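Local coordinates for protein phosphoribulokinase 1 (Rhodobacter sphaeroides, PDB 1A7J) that catalyses the ATP-dependent phosphorylation of D-ribulose 5-phosphate to D-ribulose 1,5-bisphosphate in the Calvin cycle, at residues Asp42-Phe47 with Leu77-Arg82; Phe70-Asn75 with Val137-Val142. One frame throughout, in Å; residues are numbered along the deposited sequence.

Contact 1 of 2, residues Asp42-Phe47 with Leu77-Arg82; sequences DAFHRF and LKELER
Phe44 lays its ring against the first turn of helix 77-90, where Leu80 meets it with both its backbone and its side chain. The CD1 methyl of Leu80 sits over the middle of one ring face in a CH-pi contact, 4.2 Å from the centroid and only 4° off the ring normal. Leu80 puts it there by carrying CG anti to its own backbone N (chi1 172°), and the two side chains cross at about a right angle. On the CD2-CE2 side of the ring, Phe44 CD2 rests 3.9 Å from Leu80 CB. Phe44 CE2 presses on the helix backbone itself, with Leu80 CA at 3.8 Å. Beside this, Glu79 adds its CB, 4.3 Å from Phe44 CE2; its carboxylate is engaged elsewhere, in a salt bridge with Arg94.

Trp118 meets the Phe44 ring edge-to-face, and Ile144 packs on Leu80. On the loop side, a turn closes from His45 N to Asp42 O, at 3.1 Å. A backbone hydrogen bond between Phe44 and Glu76 ties this loop to the residue just ahead of the helix, and Arg46 forms a salt bridge with the same Glu76.

No hydrogen bond joins the two segments. Their grip is apolar and dispersive, fastening the loop after strand 36-40, which carries the catalytic-site residue Asp42, to the beginning of helix 77-90.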
# COMPACT_ATOMS: atom_id res chain seq x y z
N ASP A 42 2.04 -6.81 -5.71
CA ASP A 42 2.35 -7.03 -7.12
C ASP A 42 1.89 -8.42 -7.54
O ASP A 42 1.45 -8.62 -8.66
CB ASP A 42 3.85 -6.91 -7.37
CG ASP A 42 4.39 -5.54 -7.02
OD1 ASP A 42 4.15 -4.59 -7.80
OD2 ASP A 42 5.05 -5.42 -5.97
N ALA A 43 1.94 -9.34 -6.60
CA ALA A 43 1.61 -10.72 -6.87
C ALA A 43 0.21 -10.94 -7.42
O ALA A 43 -0.14 -12.07 -7.78
CB ALA A 43 1.79 -11.51 -5.64
N PHE A 44 -0.65 -9.93 -7.39
CA PHE A 44 -2.02 -10.10 -7.88
C PHE A 44 -2.40 -9.17 -9.01
O PHE A 44 -3.57 -8.81 -9.15
CB PHE A 44 -3.03 -9.95 -6.74
CG PHE A 44 -2.98 -11.05 -5.76
CD1 PHE A 44 -1.96 -11.11 -4.82
CD2 PHE A 44 -3.95 -12.03 -5.75
CE1 PHE A 44 -1.91 -12.11 -3.89
CE2 PHE A 44 -3.91 -13.05 -4.82
CZ PHE A 44 -2.88 -13.09 -3.89
N HIS A 45 -1.41 -8.77 -9.80
CA HIS A 45 -1.68 -8.17 -11.10
C HIS A 45 -2.14 -9.26 -12.03
O HIS A 45 -1.59 -10.35 -12.01
CB HIS A 45 -0.41 -7.54 -11.67
CG HIS A 45 -0.01 -6.26 -11.01
ND1 HIS A 45 1.23 -5.71 -11.17
CD2 HIS A 45 -0.69 -5.43 -10.20
CE1 HIS A 45 1.31 -4.59 -10.47
NE2 HIS A 45 0.15 -4.40 -9.87
N ARG A 46 -3.15 -8.98 -12.83
CA ARG A 46 -3.66 -9.94 -13.79
C ARG A 46 -2.61 -10.33 -14.84
O ARG A 46 -2.53 -11.51 -15.25
CB ARG A 46 -4.92 -9.39 -14.48
CG ARG A 46 -5.82 -10.45 -15.08
CD ARG A 46 -7.29 -10.17 -14.80
NE ARG A 46 -7.92 -11.19 -13.95
CZ ARG A 46 -8.94 -10.95 -13.13
NH1 ARG A 46 -9.37 -9.70 -12.94
NH2 ARG A 46 -9.50 -11.94 -12.44
N PHE A 47 -1.79 -9.37 -15.26
CA PHE A 47 -0.91 -9.59 -16.41
C PHE A 47 0.54 -9.43 -16.06
O PHE A 47 0.92 -8.57 -15.27
CB PHE A 47 -1.26 -8.63 -17.55
CG PHE A 47 -2.69 -8.68 -17.98
CD1 PHE A 47 -3.21 -9.86 -18.51
CD2 PHE A 47 -3.51 -7.56 -17.88
CE1 PHE A 47 -4.53 -9.92 -18.92
CE2 PHE A 47 -4.84 -7.62 -18.29
CZ PHE A 47 -5.35 -8.80 -18.81
N LEU A 77 -8.37 -9.45 -8.46
CA LEU A 77 -8.91 -8.89 -7.24
C LEU A 77 -9.66 -9.89 -6.37
O LEU A 77 -9.38 -9.98 -5.18
CB LEU A 77 -9.79 -7.67 -7.56
CG LEU A 77 -9.17 -6.27 -7.49
CD1 LEU A 77 -10.14 -5.35 -6.79
CD2 LEU A 77 -7.86 -6.29 -6.73
N LYS A 78 -10.54 -10.69 -6.97
CA LYS A 78 -11.37 -11.62 -6.19
C LYS A 78 -10.60 -12.84 -5.69
O LYS A 78 -11.02 -13.50 -4.75
CB LYS A 78 -12.58 -12.08 -7.00
N GLU A 79 -9.49 -13.16 -6.35
CA GLU A 79 -8.54 -14.11 -5.82
C GLU A 79 -7.94 -13.55 -4.54
O GLU A 79 -7.90 -14.23 -3.52
CB GLU A 79 -7.46 -14.40 -6.84
CG GLU A 79 -7.53 -15.79 -7.44
CD GLU A 79 -7.01 -16.85 -6.50
OE1 GLU A 79 -5.81 -16.81 -6.18
OE2 GLU A 79 -7.82 -17.69 -6.03
N LEU A 80 -7.61 -12.25 -4.57
CA LEU A 80 -7.09 -11.57 -3.39
C LEU A 80 -8.12 -11.56 -2.29
O LEU A 80 -7.79 -11.82 -1.14
CB LEU A 80 -6.71 -10.13 -3.72
CG LEU A 80 -6.33 -9.26 -2.52
CD1 LEU A 80 -5.07 -9.80 -1.95
CD2 LEU A 80 -6.12 -7.82 -2.94
N GLU A 81 -9.38 -11.36 -2.66
CA GLU A 81 -10.47 -11.48 -1.70
C GLU A 81 -10.59 -12.92 -1.21
O GLU A 81 -10.81 -13.15 -0.03
CB GLU A 81 -11.80 -11.06 -2.29
CG GLU A 81 -13.00 -11.62 -1.51
CD GLU A 81 -14.34 -11.10 -1.97
OE1 GLU A 81 -14.69 -9.97 -1.60
OE2 GLU A 81 -15.10 -11.84 -2.63
N ARG A 82 -10.47 -13.90 -2.11
CA ARG A 82 -10.67 -15.28 -1.70
C ARG A 82 -9.64 -15.62 -0.67
O ARG A 82 -10.00 -16.15 0.37
CB ARG A 82 -10.55 -16.23 -2.85

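Contact 2 of 2, residues Phe70-Asn75 with Val137-Val142; sequences FSYEAN and VVNSEV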
# COMPACT_ATOMS: atom_id res chain seq x y z
N PHE A 70 -3.74 0.57 -11.81
CA PHE A 70 -4.64 1.01 -10.78
C PHE A 70 -6.04 0.43 -10.98
O PHE A 70 -6.77 0.21 -10.01
CB PHE A 70 -4.72 2.55 -10.80
CG PHE A 70 -3.51 3.25 -10.22
CD1 PHE A 70 -2.71 2.62 -9.25
CD2 PHE A 70 -3.22 4.56 -10.57
CE1 PHE A 70 -1.65 3.30 -8.65
CE2 PHE A 70 -2.17 5.25 -9.97
CZ PHE A 70 -1.38 4.61 -9.01
N SER A 71 -6.46 0.25 -12.24
CA SER A 71 -7.80 -0.26 -12.51
C SER A 71 -7.96 -1.63 -11.86
O SER A 71 -6.99 -2.38 -11.75
CB SER A 71 -8.04 -0.38 -14.01
OG SER A 71 -7.24 0.51 -14.75
N TYR A 72 -9.19 -1.97 -11.47
CA TYR A 72 -9.53 -3.30 -10.94
C TYR A 72 -9.34 -4.42 -11.98
O TYR A 72 -9.10 -5.57 -11.62
CB TYR A 72 -10.99 -3.34 -10.49
CG TYR A 72 -11.40 -2.28 -9.50
CD1 TYR A 72 -10.65 -2.03 -8.37
CD2 TYR A 72 -12.61 -1.61 -9.63
CE1 TYR A 72 -11.10 -1.15 -7.39
CE2 TYR A 72 -13.06 -0.74 -8.67
CZ TYR A 72 -12.31 -0.51 -7.54
OH TYR A 72 -12.75 0.37 -6.57
N GLU A 73 -9.55 -4.09 -13.25
CA GLU A 73 -9.51 -5.10 -14.31
C GLU A 73 -8.10 -5.61 -14.47
O GLU A 73 -7.88 -6.67 -15.04
CB GLU A 73 -9.96 -4.54 -15.66
CG GLU A 73 -11.21 -3.71 -15.62
CD GLU A 73 -10.91 -2.24 -15.50
OE1 GLU A 73 -10.26 -1.67 -16.41
OE2 GLU A 73 -11.28 -1.65 -14.46
N ALA A 74 -7.13 -4.82 -14.03
CA ALA A 74 -5.74 -5.22 -14.19
C ALA A 74 -5.25 -5.98 -12.97
O ALA A 74 -4.04 -6.10 -12.77
CB ALA A 74 -4.85 -4.01 -14.45
N ASN A 75 -6.17 -6.51 -12.16
CA ASN A 75 -5.76 -7.18 -10.93
C ASN A 75 -6.60 -8.39 -10.56
O ASN A 75 -7.82 -8.36 -10.62
CB ASN A 75 -5.75 -6.18 -9.78
CG ASN A 75 -4.64 -5.16 -9.90
OD1 ASN A 75 -3.51 -5.43 -9.51
ND2 ASN A 75 -4.93 -4.02 -10.52
N VAL A 137 -9.91 -2.25 -1.10
CA VAL A 137 -10.88 -2.10 -2.16
C VAL A 137 -12.26 -2.48 -1.70
O VAL A 137 -12.48 -3.56 -1.15
CB VAL A 137 -10.55 -2.97 -3.34
CG1 VAL A 137 -11.56 -2.77 -4.40
CG2 VAL A 137 -9.21 -2.63 -3.88
N VAL A 138 -13.20 -1.58 -1.88
CA VAL A 138 -14.60 -1.97 -1.87
C VAL A 138 -15.20 -1.55 -3.19
O VAL A 138 -15.05 -0.42 -3.62
CB VAL A 138 -15.38 -1.33 -0.73
CG1 VAL A 138 -16.68 -2.07 -0.52
CG2 VAL A 138 -14.58 -1.35 0.53
N ASN A 139 -15.73 -2.53 -3.89
CA ASN A 139 -16.38 -2.27 -5.15
C ASN A 139 -17.50 -3.26 -5.41
O ASN A 139 -17.88 -4.02 -4.53
CB ASN A 139 -15.35 -2.24 -6.27
CG ASN A 139 -15.00 -3.59 -6.78
OD1 ASN A 139 -14.54 -3.71 -7.90
ND2 ASN A 139 -15.08 -4.58 -5.93
N SER A 140 -18.12 -3.16 -6.57
CA SER A 140 -19.42 -3.77 -6.78
C SER A 140 -19.34 -5.29 -6.80
O SER A 140 -20.29 -5.96 -6.43
CB SER A 140 -20.02 -3.21 -8.08
OG SER A 140 -19.45 -1.95 -8.41
N GLU A 141 -18.16 -5.83 -7.06
CA GLU A 141 -17.96 -7.28 -7.10
C GLU A 141 -17.26 -7.84 -5.84
O GLU A 141 -17.56 -8.94 -5.37
CB GLU A 141 -17.12 -7.65 -8.32
CG GLU A 141 -17.65 -7.12 -9.63
CD GLU A 141 -16.53 -6.58 -10.51
OE1 GLU A 141 -15.81 -7.40 -11.13
OE2 GLU A 141 -16.35 -5.34 -10.54
N VAL A 142 -16.34 -7.05 -5.29
CA VAL A 142 -15.43 -7.54 -4.27
C VAL A 142 -15.42 -6.59 -3.09
O VAL A 142 -15.62 -5.39 -3.28
CB VAL A 142 -14.04 -7.69 -4.89
CG1 VAL A 142 -13.10 -6.60 -4.44
CG2 VAL A 142 -13.52 -9.02 -4.57
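Val142 O is gripped twice by Asn139, the residue whose side chain also lies against the ring of Tyr72. The Asn139 backbone N reaches this oxygen at 2.9 Å and, as modelled, its side-chain ND2 at 2.8 Å. The second bond is bent, with an N-H...O angle of 139°, and its donor is tilted from the carbonyl plane, although the oxygen lies close to the plane of the Asn139 amide. ND2 also comes close to Val142 N, another donor, so the amide's orientation carries some doubt.

In this orientation OD1 stands over one face of the Tyr72 ring, displaced toward the rim and 3.3 Å from Tyr72 CD2. The ring and amide planes are 67° apart, so this is no flat stack. Asn139 CB supports the ring further out, 3.6 Å from Tyr72 CE2. Val137 contributes its CG1 methyl, held anti to its backbone N (chi1 -179°), which comes obliquely to within 3.4 Å of Tyr72 CE1.

Within 70-75, Asn75 ND2 donates to Ser71 O at 2.9 Å, almost in line with the carbonyl. Leu77 touches both Tyr72 and Val137, while Cys194 of helix 180-195 also packs on the tyrosine.

No hydrogen bond crosses between the segments, though nearby Phe70 O bonds to His134 NE2 of the second loop. One methyl and one amide hold the ring, the latter kept beside it by its bonds to Val142 O.

In the fold
Contacts 1 and 2 lie with their centres about 9 Å apart, and their segments alternate along the chain. A probable backbone hydrogen bond, Arg46 N to Ala74 O at 3.0 Å, joins them directly. The start of helix 77-90 is common to both, and from it Glu81 OE1 packs 3.3 Å from Val142 CG2. Both belong to the P-loop kinase fold and lie near the active site: Asp42 of contact 1 is a catalytic-site residue, and Phe70 of segment 70-75 packs on Arg187, another. The side chain of Phe44 is about 11 Å from that of Ser14, and that of Val137 about 10 Å from Gly12, both in the predicted ATP-binding loop.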